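Putative hemin transport system, substrate-binding protein (Burkholderia cenocepacia J2315, PDB 5GIZ) binds heme in the periplasm and probably delivers it to a membrane transporter for uptake into the cell. Local coordinates at residues A[166-170]-A[171-175]; A[221-224]-A[225-228]. All coordinates share one frame; numbering follows the deposited sequence.

How the contacts relate
Contacts 1 and 2 lie in the same lobe of a bilobal periplasmic binding protein whose two lobes are joined by the long helix 118-141. Their centres are 22 Å apart, the nearest atoms about 12 Å, and they do not touch. Contact 1 starts a helix and contact 2 ends one. Each includes or adjoins residues seen in contact with heme in other structures of this protein, although no heme is bound here: residues 171-175 include Ala171 and Ala172, whereas Thr226 of contact 2 stands about 3 Å, side chain to side chain, from His158. Tyr191, another such residue, is about 4 Å from Ala166.

Contact 1. Residues A[166-170]-A[171-175]; sequences AGQRT and AADAM
Thr170 OG1 accepts the backbone N-H of Asp173 at 3.0 Å. The same OG1 donates to Gly167 O at 2.8 Å, so one hydroxyl links the turn before the helix to an amide of its first turn. Its chi1 of 60° sets OG1 between the backbone N and the carbonyl carbon, facing the start of the helix. Asp173 is gripped in turn: Gln168 NE2 donates to OD1 at 3.0 Å in a nearly straight bond, leaving in the plane of its own amide but meeting the carboxylate from above its plane, the two groups being turned 69° apart. A chi1 of -176° at Asp173 swings the carboxylate out to reach Gln168. OD1 also accepts from Asn183, and OD2 pairs with Arg177 while accepting a hydrogen bond from a water that Arg169 N also binds, at 2.9 Å. Gln168 NE2 has a second acceptor in Met185 O, which helps fix the amide. Thr170 is thus the N-cap of helix 171-178, which follows strand 162-166 in the lobe carrying the heme-contacting residues Ala171 and Ala172. The first main-chain helical bond runs from Ala174 N to Thr170 O at 3.2 Å. Asp173 CB lies 3.3 Å from Gly167 O. Farther out, the methyls of Ala166 and Ala172 meet at 3.8 Å, and both rest on Phe154 of strand 151-159.

Contact 2. Residues A[221-224]-A[225-228]; sequences AALL and ATPG
Thr226 meets the last turn of the helix through Leu223, whose carbonyl oxygen lies 3.1 Å from Thr226 CB. From that CB the side chain branches. The hydroxyl oxygen OG1, beside the backbone N at chi1 -63°, turns back onto the helix and donates to Leu223 O at 2.9 Å, while CG2 takes the position anti to the backbone N. The backbone N of Thr226 donates to the same oxygen at 3.2 Å, so Leu223 O is clamped by two donors of one residue. Both come from above the same face of its carbonyl plane, OG1 37° out of it and N 69°. This is the C-terminal end of helix 220-225, where the bonding changes step: Ala225 N still reaches back to Ala221 O at 3.0 Å, but Ala225 N and Thr226 N bond only weakly to Ala222 O. A water joins Leu224 O to Thr226 O, donating to both, as the chain leaves the helix through Pro227. The side chain of Leu223 packs against Val207, Ile209 and Val240, which seats this helix end on strands 206-210 and 240-243. At its tip, OG1 also bonds to NE2 of His158, a residue that contacts heme in another structure of this protein. Because the hydroxyl hydrogen points at Leu223 O, OG1 is left to accept from His158 NE2, which would probably favour the imidazole form carrying a proton on that nitrogen.

Contact 1. Residues A[166-170]-A[171-175]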
loop_
_atom_site.group_PDB
_atom_site.type_symbol
_atom_site.label_atom_id
_atom_site.label_comp_id
_atom_site.label_asym_id
_atom_site.label_seq_id
_atom_site.Cartn_x
_atom_site.Cartn_y
_atom_site.Cartn_z
ATOM N N ALA A 166 9.773 3.602 -9.131
ATOM C CA ALA A 166 10.055 2.481 -8.250
ATOM C C ALA A 166 10.996 1.455 -8.888
ATOM O O ALA A 166 10.768 0.971 -9.989
ATOM C CB ALA A 166 8.763 1.806 -7.854
ATOM N N GLY A 167 12.069 1.167 -8.156
ATOM C CA GLY A 167 12.946 0.061 -8.468
ATOM C C GLY A 167 12.554 -1.158 -7.650
ATOM O O GLY A 167 11.380 -1.395 -7.384
ATOM N N GLN A 168 13.545 -1.973 -7.304
ATOM C CA GLN A 168 13.275 -3.153 -6.520
ATOM C C GLN A 168 13.082 -2.814 -5.031
ATOM O O GLN A 168 13.317 -1.675 -4.594
ATOM C CB GLN A 168 14.377 -4.177 -6.757
ATOM C CG GLN A 168 14.242 -4.898 -8.110
ATOM C CD GLN A 168 14.429 -4.009 -9.329
ATOM O OE1 GLN A 168 15.531 -3.543 -9.644
ATOM N NE2 GLN A 168 13.323 -3.779 -10.051
ATOM N N ARG A 169 12.643 -3.817 -4.268
ATOM C CA ARG A 169 12.387 -3.678 -2.819
ATOM C C ARG A 169 11.329 -2.631 -2.565
ATOM O O ARG A 169 11.308 -1.977 -1.512
ATOM C CB ARG A 169 13.640 -3.320 -2.032
ATOM C CG ARG A 169 14.724 -4.378 -2.073
ATOM C CD ARG A 169 15.755 -3.909 -1.067
ATOM N NE ARG A 169 16.953 -4.738 -0.971
ATOM C CZ ARG A 169 17.347 -5.363 0.136
ATOM N NH1 ARG A 169 16.645 -5.283 1.270
ATOM N NH2 ARG A 169 18.456 -6.075 0.103
ATOM N N THR A 170 10.400 -2.497 -3.517
ATOM C CA THR A 170 9.265 -1.570 -3.362
ATOM C C THR A 170 7.938 -2.348 -3.441
ATOM O O THR A 170 7.822 -3.431 -4.049
ATOM C CB THR A 170 9.223 -0.463 -4.410
ATOM O OG1 THR A 170 9.116 -1.067 -5.712
ATOM C CG2 THR A 170 10.428 0.395 -4.341
ATOM N N ALA A 171 6.884 -1.717 -2.899
ATOM C CA ALA A 171 5.535 -2.259 -3.012
ATOM C C ALA A 171 5.162 -2.373 -4.486
ATOM O O ALA A 171 4.579 -3.353 -4.912
ATOM C CB ALA A 171 4.532 -1.338 -2.290
ATOM N N ALA A 172 5.436 -1.311 -5.255
ATOM C CA ALA A 172 5.086 -1.303 -6.661
ATOM C C ALA A 172 5.751 -2.442 -7.454
ATOM O O ALA A 172 5.110 -3.081 -8.275
ATOM C CB ALA A 172 5.455 0.041 -7.286
ATOM N N ASP A 173 7.040 -2.680 -7.218
ATOM C CA ASP A 173 7.753 -3.777 -7.882
ATOM C C ASP A 173 7.028 -5.121 -7.615
ATOM O O ASP A 173 6.780 -5.913 -8.497
ATOM C CB ASP A 173 9.194 -3.847 -7.370
ATOM C CG ASP A 173 10.003 -4.884 -8.081
ATOM O OD1 ASP A 173 10.560 -4.575 -9.151
ATOM O OD2 ASP A 173 10.062 -6.013 -7.549
ATOM N N ALA A 174 6.665 -5.347 -6.360
ATOM C CA ALA A 174 5.997 -6.571 -5.977
ATOM C C ALA A 174 4.626 -6.689 -6.637
ATOM O O ALA A 174 4.245 -7.722 -7.141
ATOM C CB ALA A 174 5.857 -6.650 -4.467
ATOM N N MET A 175 3.897 -5.585 -6.677
ATOM C CA MET A 175 2.560 -5.624 -7.269
ATOM C C MET A 175 2.568 -5.888 -8.781
ATOM O O MET A 175 1.800 -6.709 -9.302
ATOM C CB MET A 175 1.771 -4.366 -6.987
ATOM C CG MET A 175 1.427 -4.181 -5.532
ATOM S SD MET A 175 0.342 -5.450 -4.859
ATOM C CE MET A 175 -1.185 -5.141 -5.760
HETATM O O HOH W 1 11.966 -6.435 -5.400
#

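Contact 2. Residues A[221-224]-A[225-228]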
loop_
_atom_site.group_PDB
_atom_site.type_symbol
_atom_site.label_atom_id
_atom_site.label_comp_id
_atom_site.label_asym_id
_atom_site.label_seq_id
_atom_site.Cartn_x
_atom_site.Cartn_y
_atom_site.Cartn_z
ATOM N N ALA A 221 -2.850 13.502 -20.200
ATOM C CA ALA A 221 -2.087 14.188 -21.282
ATOM C C ALA A 221 -0.806 14.806 -20.686
ATOM O O ALA A 221 0.293 14.687 -21.240
ATOM C CB ALA A 221 -2.944 15.244 -21.937
ATOM N N ALA A 222 -0.946 15.418 -19.519
ATOM C CA ALA A 222 0.206 15.959 -18.812
ATOM C C ALA A 222 1.280 14.928 -18.490
ATOM O O ALA A 222 2.477 15.141 -18.667
ATOM C CB ALA A 222 -0.259 16.662 -17.543
ATOM N N LEU A 223 0.833 13.779 -18.009
ATOM C CA LEU A 223 1.743 12.710 -17.717
ATOM C C LEU A 223 2.490 12.277 -18.989
ATOM O O LEU A 223 3.693 11.986 -18.933
ATOM C CB LEU A 223 0.957 11.508 -17.185
ATOM C CG LEU A 223 1.766 10.254 -16.829
ATOM C CD1 LEU A 223 2.791 10.507 -15.742
ATOM C CD2 LEU A 223 0.778 9.147 -16.458
ATOM N N LEU A 224 1.763 12.115 -20.081
ATOM C CA LEU A 224 2.352 11.577 -21.333
ATOM C C LEU A 224 3.268 12.592 -22.015
ATOM O O LEU A 224 4.141 12.225 -22.805
ATOM C CB LEU A 224 1.249 11.079 -22.299
ATOM C CG LEU A 224 0.563 9.764 -21.839
ATOM C CD1 LEU A 224 -0.653 9.446 -22.708
ATOM C CD2 LEU A 224 1.529 8.582 -21.874
ATOM N N ALA A 225 3.093 13.854 -21.665
ATOM C CA ALA A 225 3.968 14.924 -22.145
ATOM C C ALA A 225 5.226 15.130 -21.296
ATOM O O ALA A 225 6.114 15.894 -21.686
ATOM C CB ALA A 225 3.180 16.199 -22.191
ATOM N N THR A 226 5.303 14.487 -20.142
ATOM C CA THR A 226 6.544 14.432 -19.340
ATOM C C THR A 226 7.734 14.123 -20.282
ATOM O O THR A 226 7.635 13.228 -21.146
ATOM C CB THR A 226 6.452 13.342 -18.248
ATOM O OG1 THR A 226 5.400 13.670 -17.343
ATOM C CG2 THR A 226 7.786 13.216 -17.426
ATOM N N PRO A 227 8.852 14.865 -20.157
ATOM C CA PRO A 227 9.959 14.636 -21.092
ATOM C C PRO A 227 10.362 13.191 -21.144
ATOM O O PRO A 227 10.554 12.554 -20.108
ATOM C CB PRO A 227 11.073 15.510 -20.517
ATOM C CG PRO A 227 10.350 16.663 -19.926
ATOM C CD PRO A 227 9.097 16.057 -19.334
ATOM N N GLY A 228 10.389 12.643 -22.364
ATOM C CA GLY A 228 10.850 11.303 -22.578
ATOM C C GLY A 228 9.723 10.287 -22.661
ATOM O O GLY A 228 9.958 9.212 -23.192
HETATM O O HOH W 2 6.782 13.028 -23.805
#